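Long-range contacts in Tae4 (Agrobacterium tumefaciens, PDB 6IJF), which is a type VI secretion effector that probably acts as an amidase, cleaving peptide bonds in the peptidoglycan of rival bacteria: residues F121-G126 with N152-W157; T8-Y13 with L135-S140. All blocks are in the same frame, centred on the assembly; numbering follows the deposited sequence.

Interaction 1: residues F121-G126 with N152-W157; sequences FNNIPG and NSETIW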
ATOM      1  N   PHE C 121     -12.692 -15.151  -7.667  1.00 35.57           N
ATOM      2  CA  PHE C 121     -12.363 -15.086  -6.228  1.00 37.40           C
ATOM      3  C   PHE C 121     -13.688 -15.244  -5.496  1.00 44.79           C
ATOM      4  O   PHE C 121     -14.497 -14.300  -5.538  1.00 36.64           O
ATOM      5  CB  PHE C 121     -11.646 -13.781  -5.890  1.00 38.09           C
ATOM      6  CG  PHE C 121     -10.385 -13.533  -6.687  1.00 36.28           C
ATOM      7  CD1 PHE C 121      -9.164 -14.074  -6.297  1.00 36.01           C
ATOM      8  CD2 PHE C 121     -10.409 -12.728  -7.810  1.00 37.33           C
ATOM      9  CE1 PHE C 121      -8.017 -13.834  -7.032  1.00 34.76           C
ATOM     10  CE2 PHE C 121      -9.251 -12.453  -8.521  1.00 35.03           C
ATOM     11  CZ  PHE C 121      -8.060 -13.021  -8.150  1.00 35.21           C
ATOM     12  N   ASN C 122     -13.912 -16.409  -4.883  1.00 43.07           N
ATOM     13  CA  ASN C 122     -15.223 -16.761  -4.272  1.00 48.86           C
ATOM     14  C   ASN C 122     -15.204 -16.468  -2.771  1.00 44.67           C
ATOM     15  O   ASN C 122     -14.257 -16.930  -2.104  1.00 47.20           O
ATOM     16  CB  ASN C 122     -15.582 -18.221  -4.515  1.00 45.10           C
ATOM     17  CG  ASN C 122     -15.432 -18.607  -5.959  1.00 45.65           C
ATOM     18  OD1 ASN C 122     -14.588 -19.446  -6.300  1.00 50.97           O
ATOM     19  ND2 ASN C 122     -16.180 -17.948  -6.824  1.00 39.77           N
ATOM     20  N   ASN C 123     -16.208 -15.754  -2.267  1.00 51.00           N
ATOM     21  CA  ASN C 123     -16.440 -15.487  -0.823  1.00 53.49           C
ATOM     22  C   ASN C 123     -15.283 -14.669  -0.243  1.00 48.50           C
ATOM     23  O   ASN C 123     -14.367 -15.222   0.411  1.00 49.98           O
ATOM     24  CB  ASN C 123     -16.721 -16.812  -0.101  1.00 60.56           C
ATOM     25  CG  ASN C 123     -17.797 -17.599  -0.813  1.00 62.22           C
ATOM     26  OD1 ASN C 123     -18.887 -17.083  -1.061  1.00 68.15           O
ATOM     27  ND2 ASN C 123     -17.462 -18.808  -1.225  1.00 69.58           N
ATOM     28  N   ILE C 124     -15.320 -13.376  -0.467  1.00 49.42           N
ATOM     29  CA  ILE C 124     -14.298 -12.408   0.016  1.00 47.49           C
ATOM     30  C   ILE C 124     -14.648 -11.913   1.415  1.00 51.66           C
ATOM     31  O   ILE C 124     -15.725 -11.386   1.629  1.00 55.75           O
ATOM     32  CB  ILE C 124     -14.152 -11.250  -0.989  1.00 44.14           C
ATOM     33  CG1 ILE C 124     -13.699 -11.814  -2.348  1.00 46.14           C
ATOM     34  CG2 ILE C 124     -13.250 -10.158  -0.438  1.00 43.12           C
ATOM     35  CD1 ILE C 124     -14.068 -10.970  -3.561  1.00 43.80           C
ATOM     36  N   PRO C 125     -13.737 -12.070   2.393  1.00 58.60           N
ATOM     37  CA  PRO C 125     -13.912 -11.502   3.733  1.00 61.35           C
ATOM     38  C   PRO C 125     -14.274 -10.009   3.784  1.00 64.35           C
ATOM     39  O   PRO C 125     -13.439  -9.175   3.378  1.00 51.93           O
ATOM     40  CB  PRO C 125     -12.511 -11.704   4.366  1.00 65.95           C
ATOM     41  CG  PRO C 125     -12.000 -12.962   3.718  1.00 62.49           C
ATOM     42  CD  PRO C 125     -12.487 -12.856   2.290  1.00 62.04           C
ATOM     43  N   GLY C 126     -15.444  -9.677   4.357  1.00 56.54           N
ATOM     44  CA  GLY C 126     -15.924  -8.287   4.492  1.00 66.41           C
ATOM     45  C   GLY C 126     -16.820  -7.906   3.323  1.00 63.78           C
ATOM     46  O   GLY C 126     -17.307  -6.765   3.257  1.00 67.39           O
ATOM     47  N   ASN C 152      -7.615 -12.750  -0.578  1.00 59.12           N
ATOM     48  CA  ASN C 152      -8.220 -12.950   0.766  1.00 64.95           C
ATOM     49  C   ASN C 152      -9.472 -13.839   0.646  1.00 64.02           C
ATOM     50  O   ASN C 152     -10.106 -14.082   1.669  1.00 75.71           O
ATOM     51  CB  ASN C 152      -8.492 -11.621   1.492  1.00 65.28           C
ATOM     52  CG  ASN C 152      -9.464 -10.695   0.787  1.00 69.64           C
ATOM     53  OD1 ASN C 152      -9.496 -10.643  -0.441  1.00 66.76           O
ATOM     54  ND2 ASN C 152     -10.222  -9.922   1.549  1.00 66.87           N
ATOM     55  N   SER C 153      -9.782 -14.368  -0.536  1.00 59.95           N
ATOM     56  CA  SER C 153     -11.015 -15.147  -0.790  1.00 48.56           C
ATOM     57  C   SER C 153     -10.835 -16.589  -0.294  1.00 48.83           C
ATOM     58  O   SER C 153      -9.690 -17.031  -0.117  1.00 54.79           O
ATOM     59  CB  SER C 153     -11.431 -15.052  -2.253  1.00 48.74           C
ATOM     60  OG  SER C 153     -10.619 -15.864  -3.076  1.00 48.98           O
ATOM     61  N   GLU C 154     -11.947 -17.298  -0.108  1.00 48.71           N
ATOM     62  CA  GLU C 154     -12.000 -18.707   0.374  1.00 53.60           C
ATOM     63  C   GLU C 154     -11.452 -19.665  -0.695  1.00 52.94           C
ATOM     64  O   GLU C 154     -10.587 -20.518  -0.369  1.00 50.65           O
ATOM     65  CB  GLU C 154     -13.439 -19.060   0.742  1.00 62.84           C
ATOM     66  CG  GLU C 154     -13.630 -20.492   1.212  1.00 69.20           C
ATOM     67  CD  GLU C 154     -15.048 -20.790   1.685  1.00 80.43           C
ATOM     68  OE1 GLU C 154     -16.002 -20.473   0.940  1.00 71.88           O
ATOM     69  OE2 GLU C 154     -15.208 -21.352   2.802  1.00 94.78           O
ATOM     70  N   THR C 155     -11.961 -19.575  -1.922  1.00 43.30           N
ATOM     71  CA  THR C 155     -11.473 -20.382  -3.063  1.00 44.48           C
ATOM     72  C   THR C 155     -11.268 -19.450  -4.250  1.00 45.75           C
ATOM     73  O   THR C 155     -11.891 -18.369  -4.311  1.00 42.31           O
ATOM     74  CB  THR C 155     -12.388 -21.556  -3.440  1.00 48.38           C
ATOM     75  OG1 THR C 155     -13.595 -21.034  -3.984  1.00 46.60           O
ATOM     76  CG2 THR C 155     -12.741 -22.459  -2.274  1.00 48.46           C
ATOM     77  N   ILE C 156     -10.369 -19.857  -5.124  1.00 39.70           N
ATOM     78  CA  ILE C 156     -10.045 -19.129  -6.366  1.00 38.80           C
ATOM     79  C   ILE C 156     -10.195 -20.121  -7.508  1.00 40.68           C
ATOM     80  O   ILE C 156      -9.552 -21.190  -7.449  1.00 40.61           O
ATOM     81  CB  ILE C 156      -8.637 -18.544  -6.247  1.00 40.83           C
ATOM     82  CG1 ILE C 156      -8.578 -17.592  -5.048  1.00 41.51           C
ATOM     83  CG2 ILE C 156      -8.213 -17.902  -7.556  1.00 38.86           C
ATOM     84  CD1 ILE C 156      -7.206 -17.176  -4.645  1.00 44.84           C
ATOM     85  N   TRP C 157     -11.023 -19.783  -8.495  1.00 35.84           N
ATOM     86  CA  TRP C 157     -11.166 -20.612  -9.711  1.00 36.32           C
ATOM     87  C   TRP C 157     -10.390 -19.950 -10.835  1.00 39.55           C
ATOM     88  O   TRP C 157     -10.580 -18.739 -11.083  1.00 39.92           O
ATOM     89  CB  TRP C 157     -12.629 -20.804 -10.096  1.00 39.43           C
ATOM     90  CG  TRP C 157     -13.449 -21.561  -9.107  1.00 47.27           C
ATOM     91  CD1 TRP C 157     -13.007 -22.359  -8.094  1.00 48.55           C
ATOM     92  CD2 TRP C 157     -14.881 -21.655  -9.105  1.00 45.97           C
ATOM     93  NE1 TRP C 157     -14.069 -22.917  -7.444  1.00 46.40           N
ATOM     94  CE2 TRP C 157     -15.233 -22.505  -8.038  1.00 52.09           C
ATOM     95  CE3 TRP C 157     -15.894 -21.104  -9.894  1.00 48.48           C
ATOM     96  CZ2 TRP C 157     -16.562 -22.818  -7.745  1.00 48.92           C
ATOM     97  CZ3 TRP C 157     -17.205 -21.398  -9.597  1.00 53.79           C
ATOM     98  CH2 TRP C 157     -17.533 -22.244  -8.535  1.00 57.44           C
TER
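Asn122 lies against Thr155 and Trp157 where strand 116-122 meets strand 155-160 in the antiparallel sheet, and its side chain can be followed outward. Asn122 CB sits 3.5 Å from Thr155 OG1. With CG anti to the carbonyl carbon (chi1 -49°), the amide swings toward the neighbouring strand, and Asn122 CG comes to lie 3.6 Å from Thr155 OG1. At the tip, Asn122 OD1 accepts a 3.0 Å hydrogen bond from Thr155 OG1, with the hydroxyl tilted only slightly from the carbonyl plane. The same oxygen hangs over one face of the Trp157 indole, 3.5 Å above the ring plane and displaced toward its rim, while Met84 of helix 84-92 also touches this side chain. The main chain is held as well: Asn122 N gives a nearly straight bond of 2.9 Å to Thr155 O, which also receives Ser153 OG from above its carbonyl plane. Glu154 and Thr155 both face Asn122, a classic beta bulge. Glu154 N bonds there to Asn123 O, at 3.2 Å. Weak is the link from Asn123 ND2 to Glu154 OE1, the amide and carboxylate planes standing 86° apart. On the other face of the sheet, Phe121 CD1 packs 3.8 Å from Ile156 CG1, and Ser153 OG lies at the ring edge. Asn122 and Thr155 thus pair by polar groups and Phe121 and Ile156 by apolar ones: the buried Asn122 amide oxygen is met by a hydroxyl, and at the bulge the Glu154 N-H is divided between Asn123 O and, weakly, Asn122 O.

Interaction 2: residues T8-Y13 with L135-S140; sequences TLYSNY and LVRGGS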
ATOM      1  N   THR C   8      -7.726 -11.211 -27.579  1.00 46.54           N
ATOM      2  CA  THR C   8      -8.962 -10.553 -28.085  1.00 44.05           C
ATOM      3  C   THR C   8      -9.849 -10.223 -26.885  1.00 38.86           C
ATOM      4  O   THR C   8     -10.311  -9.084 -26.773  1.00 39.88           O
ATOM      5  CB  THR C   8      -9.684 -11.437 -29.108  1.00 46.75           C
ATOM      6  OG1 THR C   8      -8.790 -11.635 -30.203  1.00 48.91           O
ATOM      7  CG2 THR C   8     -10.983 -10.835 -29.584  1.00 51.79           C
ATOM      8  N   LEU C   9     -10.088 -11.204 -26.017  1.00 40.16           N
ATOM      9  CA  LEU C   9     -10.921 -11.037 -24.806  1.00 39.02           C
ATOM     10  C   LEU C   9     -10.404  -9.867 -23.962  1.00 37.30           C
ATOM     11  O   LEU C   9     -11.215  -8.995 -23.596  1.00 36.37           O
ATOM     12  CB  LEU C   9     -10.849 -12.349 -24.028  1.00 43.29           C
ATOM     13  CG  LEU C   9     -11.861 -12.460 -22.904  1.00 42.72           C
ATOM     14  CD1 LEU C   9     -13.299 -12.392 -23.440  1.00 41.90           C
ATOM     15  CD2 LEU C   9     -11.620 -13.762 -22.137  1.00 46.45           C
ATOM     16  N   TYR C  10      -9.095  -9.821 -23.714  1.00 34.04           N
ATOM     17  CA  TYR C  10      -8.430  -8.803 -22.856  1.00 36.73           C
ATOM     18  C   TYR C  10      -8.547  -7.421 -23.491  1.00 38.78           C
ATOM     19  O   TYR C  10      -8.906  -6.425 -22.809  1.00 36.53           O
ATOM     20  CB  TYR C  10      -6.970  -9.190 -22.619  1.00 39.27           C
ATOM     21  CG  TYR C  10      -6.302  -8.417 -21.510  1.00 40.19           C
ATOM     22  CD1 TYR C  10      -5.698  -7.187 -21.725  1.00 48.88           C
ATOM     23  CD2 TYR C  10      -6.279  -8.936 -20.225  1.00 44.00           C
ATOM     24  CE1 TYR C  10      -5.066  -6.499 -20.692  1.00 48.84           C
ATOM     25  CE2 TYR C  10      -5.666  -8.264 -19.187  1.00 43.53           C
ATOM     26  CZ  TYR C  10      -5.069  -7.038 -19.415  1.00 48.22           C
ATOM     27  OH  TYR C  10      -4.518  -6.407 -18.339  1.00 49.54           O
ATOM     28  N   SER C  11      -8.261  -7.332 -24.794  1.00 42.33           N
ATOM     29  CA  SER C  11      -8.388  -6.070 -25.572  1.00 43.63           C
ATOM     30  C   SER C  11      -9.818  -5.526 -25.458  1.00 45.33           C
ATOM     31  O   SER C  11      -9.989  -4.309 -25.598  1.00 41.94           O
ATOM     32  CB  SER C  11      -8.014  -6.267 -27.029  1.00 48.51           C
ATOM     33  OG  SER C  11      -9.069  -6.941 -27.725  1.00 44.20           O
ATOM     34  N   ASN C  12     -10.825  -6.385 -25.261  1.00 41.11           N
ATOM     35  CA  ASN C  12     -12.252  -5.948 -25.196  1.00 41.85           C
ATOM     36  C   ASN C  12     -12.729  -5.664 -23.761  1.00 41.15           C
ATOM     37  O   ASN C  12     -13.925  -5.310 -23.595  1.00 38.38           O
ATOM     38  CB  ASN C  12     -13.140  -6.986 -25.875  1.00 38.76           C
ATOM     39  CG  ASN C  12     -13.048  -6.909 -27.387  1.00 43.70           C
ATOM     40  OD1 ASN C  12     -13.102  -7.934 -28.087  1.00 41.81           O
ATOM     41  ND2 ASN C  12     -12.969  -5.695 -27.901  1.00 34.05           N
ATOM     42  N   TYR C  13     -11.875  -5.845 -22.759  1.00 39.34           N
ATOM     43  CA  TYR C  13     -12.288  -5.774 -21.327  1.00 36.29           C
ATOM     44  C   TYR C  13     -12.172  -4.334 -20.824  1.00 35.76           C
ATOM     45  O   TYR C  13     -11.087  -3.745 -20.851  1.00 36.50           O
ATOM     46  CB  TYR C  13     -11.476  -6.753 -20.471  1.00 34.89           C
ATOM     47  CG  TYR C  13     -11.770  -6.635 -18.989  1.00 35.64           C
ATOM     48  CD1 TYR C  13     -12.850  -7.278 -18.408  1.00 36.24           C
ATOM     49  CD2 TYR C  13     -10.987  -5.835 -18.172  1.00 34.49           C
ATOM     50  CE1 TYR C  13     -13.134  -7.148 -17.066  1.00 35.65           C
ATOM     51  CE2 TYR C  13     -11.234  -5.727 -16.810  1.00 35.68           C
ATOM     52  CZ  TYR C  13     -12.322  -6.374 -16.254  1.00 38.14           C
ATOM     53  OH  TYR C  13     -12.592  -6.183 -14.926  1.00 34.97           O
ATOM     54  N   LEU C 135     -10.167 -10.905 -15.428  1.00 36.87           N
ATOM     55  CA  LEU C 135      -9.146 -11.506 -16.312  1.00 33.90           C
ATOM     56  C   LEU C 135      -7.799 -11.367 -15.635  1.00 37.54           C
ATOM     57  O   LEU C 135      -7.526 -10.343 -14.998  1.00 37.99           O
ATOM     58  CB  LEU C 135      -9.103 -10.794 -17.676  1.00 34.66           C
ATOM     59  CG  LEU C 135     -10.435 -10.731 -18.436  1.00 39.39           C
ATOM     60  CD1 LEU C 135     -10.231 -10.170 -19.812  1.00 43.20           C
ATOM     61  CD2 LEU C 135     -11.133 -12.079 -18.494  1.00 39.12           C
ATOM     62  N   VAL C 136      -6.964 -12.371 -15.776  1.00 34.47           N
ATOM     63  CA  VAL C 136      -5.662 -12.383 -15.069  1.00 41.34           C
ATOM     64  C   VAL C 136      -4.570 -12.734 -16.072  1.00 36.50           C
ATOM     65  O   VAL C 136      -4.824 -13.550 -16.977  1.00 39.99           O
ATOM     66  CB  VAL C 136      -5.703 -13.331 -13.860  1.00 39.31           C
ATOM     67  CG1 VAL C 136      -5.989 -14.778 -14.240  1.00 41.11           C
ATOM     68  CG2 VAL C 136      -4.412 -13.222 -13.033  1.00 44.15           C
ATOM     69  N   ARG C 137      -3.424 -12.087 -15.925  1.00 43.80           N
ATOM     70  CA  ARG C 137      -2.156 -12.435 -16.613  1.00 45.72           C
ATOM     71  C   ARG C 137      -1.158 -12.921 -15.564  1.00 38.69           C
ATOM     72  O   ARG C 137      -0.832 -12.146 -14.649  1.00 38.50           O
ATOM     73  CB  ARG C 137      -1.588 -11.220 -17.360  1.00 47.18           C
ATOM     74  CG  ARG C 137      -2.438 -10.735 -18.521  1.00 52.50           C
ATOM     75  CD  ARG C 137      -1.691  -9.573 -19.201  1.00 59.42           C
ATOM     76  NE  ARG C 137      -2.349  -9.219 -20.450  1.00 65.40           N
ATOM     77  CZ  ARG C 137      -2.276  -9.909 -21.580  1.00 63.55           C
ATOM     78  NH1 ARG C 137      -1.509 -10.980 -21.673  1.00 60.22           N
ATOM     79  NH2 ARG C 137      -2.954  -9.505 -22.646  1.00 70.12           N
ATOM     80  N   GLY C 138      -0.739 -14.179 -15.654  1.00 43.70           N
ATOM     81  CA  GLY C 138       0.375 -14.721 -14.858  1.00 48.96           C
ATOM     82  C   GLY C 138       1.698 -14.163 -15.370  1.00 56.03           C
ATOM     83  O   GLY C 138       1.843 -13.924 -16.569  1.00 58.71           O
ATOM     84  N   GLY C 139       2.589 -13.780 -14.470  1.00 64.27           N
ATOM     85  CA  GLY C 139       3.933 -13.289 -14.819  1.00 59.40           C
ATOM     86  C   GLY C 139       4.924 -13.756 -13.783  1.00 60.55           C
ATOM     87  O   GLY C 139       4.492 -14.431 -12.821  1.00 58.18           O
ATOM     88  N   SER C 140       6.197 -13.436 -13.978  1.00 63.11           N
ATOM     89  CA  SER C 140       7.300 -13.878 -13.091  1.00 66.31           C
ATOM     90  C   SER C 140       7.177 -13.172 -11.737  1.00 59.29           C
ATOM     91  O   SER C 140       7.379 -13.844 -10.704  1.00 57.94           O
ATOM     92  CB  SER C 140       8.644 -13.622 -13.734  1.00 66.00           C
ATOM     93  OG  SER C 140       9.453 -14.777 -13.587  1.00 74.34           O
TER
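Tyr10 offers one face of its ring to the side chain of Arg137, a cation-pi contact joining helix 6-11 to strand 131-137. Arg137 CZ stands 4.2 Å from the ring centroid and only 6° off the ring normal. The guanidinium does not lie flat, however: its plane is turned 63° from the ring, so it meets the aromatic face with an edge. Arg137 NE comes down over the centre, 3.6 Å from Tyr10 CZ, while Arg137 NH2 reaches the other end of the ring, 3.7 Å from Tyr10 CG. An extended run from CG to NE carries the charged group across from the strand. Tyr10 OH is hydrogen-bonded to His20, which gives the far end of the ring a second hold; Asp7 forms a long, weak ion pair with Arg137 NH2.

Beside this pair, Leu135 supplies the apolar part. Leu135 CD1 packs 3.7 Å from Tyr13 CB. It also lies 3.8 Å from Tyr10 CA, so that Leu135 CD1 presses against the helix backbone itself. Leu135 CD2 meets Leu9 CD2 at 4.0 Å. Tyr13, its CG anti to the backbone N (chi1 175°), runs past Leu135 in the opposite direction and hydrogen-bonds through OH to Ser147. Helix 6-11 and the turn after it are therefore joined to the strand by Leu135 packing on Leu9, Tyr10 and Tyr13, and by a cation on an aromatic face, where the electron-rich ring probably stabilises the arginine's positive charge.

In the fold
Interactions 1 and 2 use neighbouring strands of one antiparallel sheet: 116-122 and 131-137 follow each other in the chain and pair side by side. Their centres are 20 Å apart and their nearest atoms about 6 Å, so they do not touch. Interaction 1 joins 116-122 to 155-160 on its other side; interaction 2 brings helix 6-11 against 131-137. Each contact has a side chain touching a Cys48, His132 and Asp134 set whose geometry fits the catalytic triad expected of a papain-like amidase: Ile124 of 121-126 touches His132, and the side chain of Tyr13 of 8-13 also reaches the set. Both contacts therefore reach the probable active site.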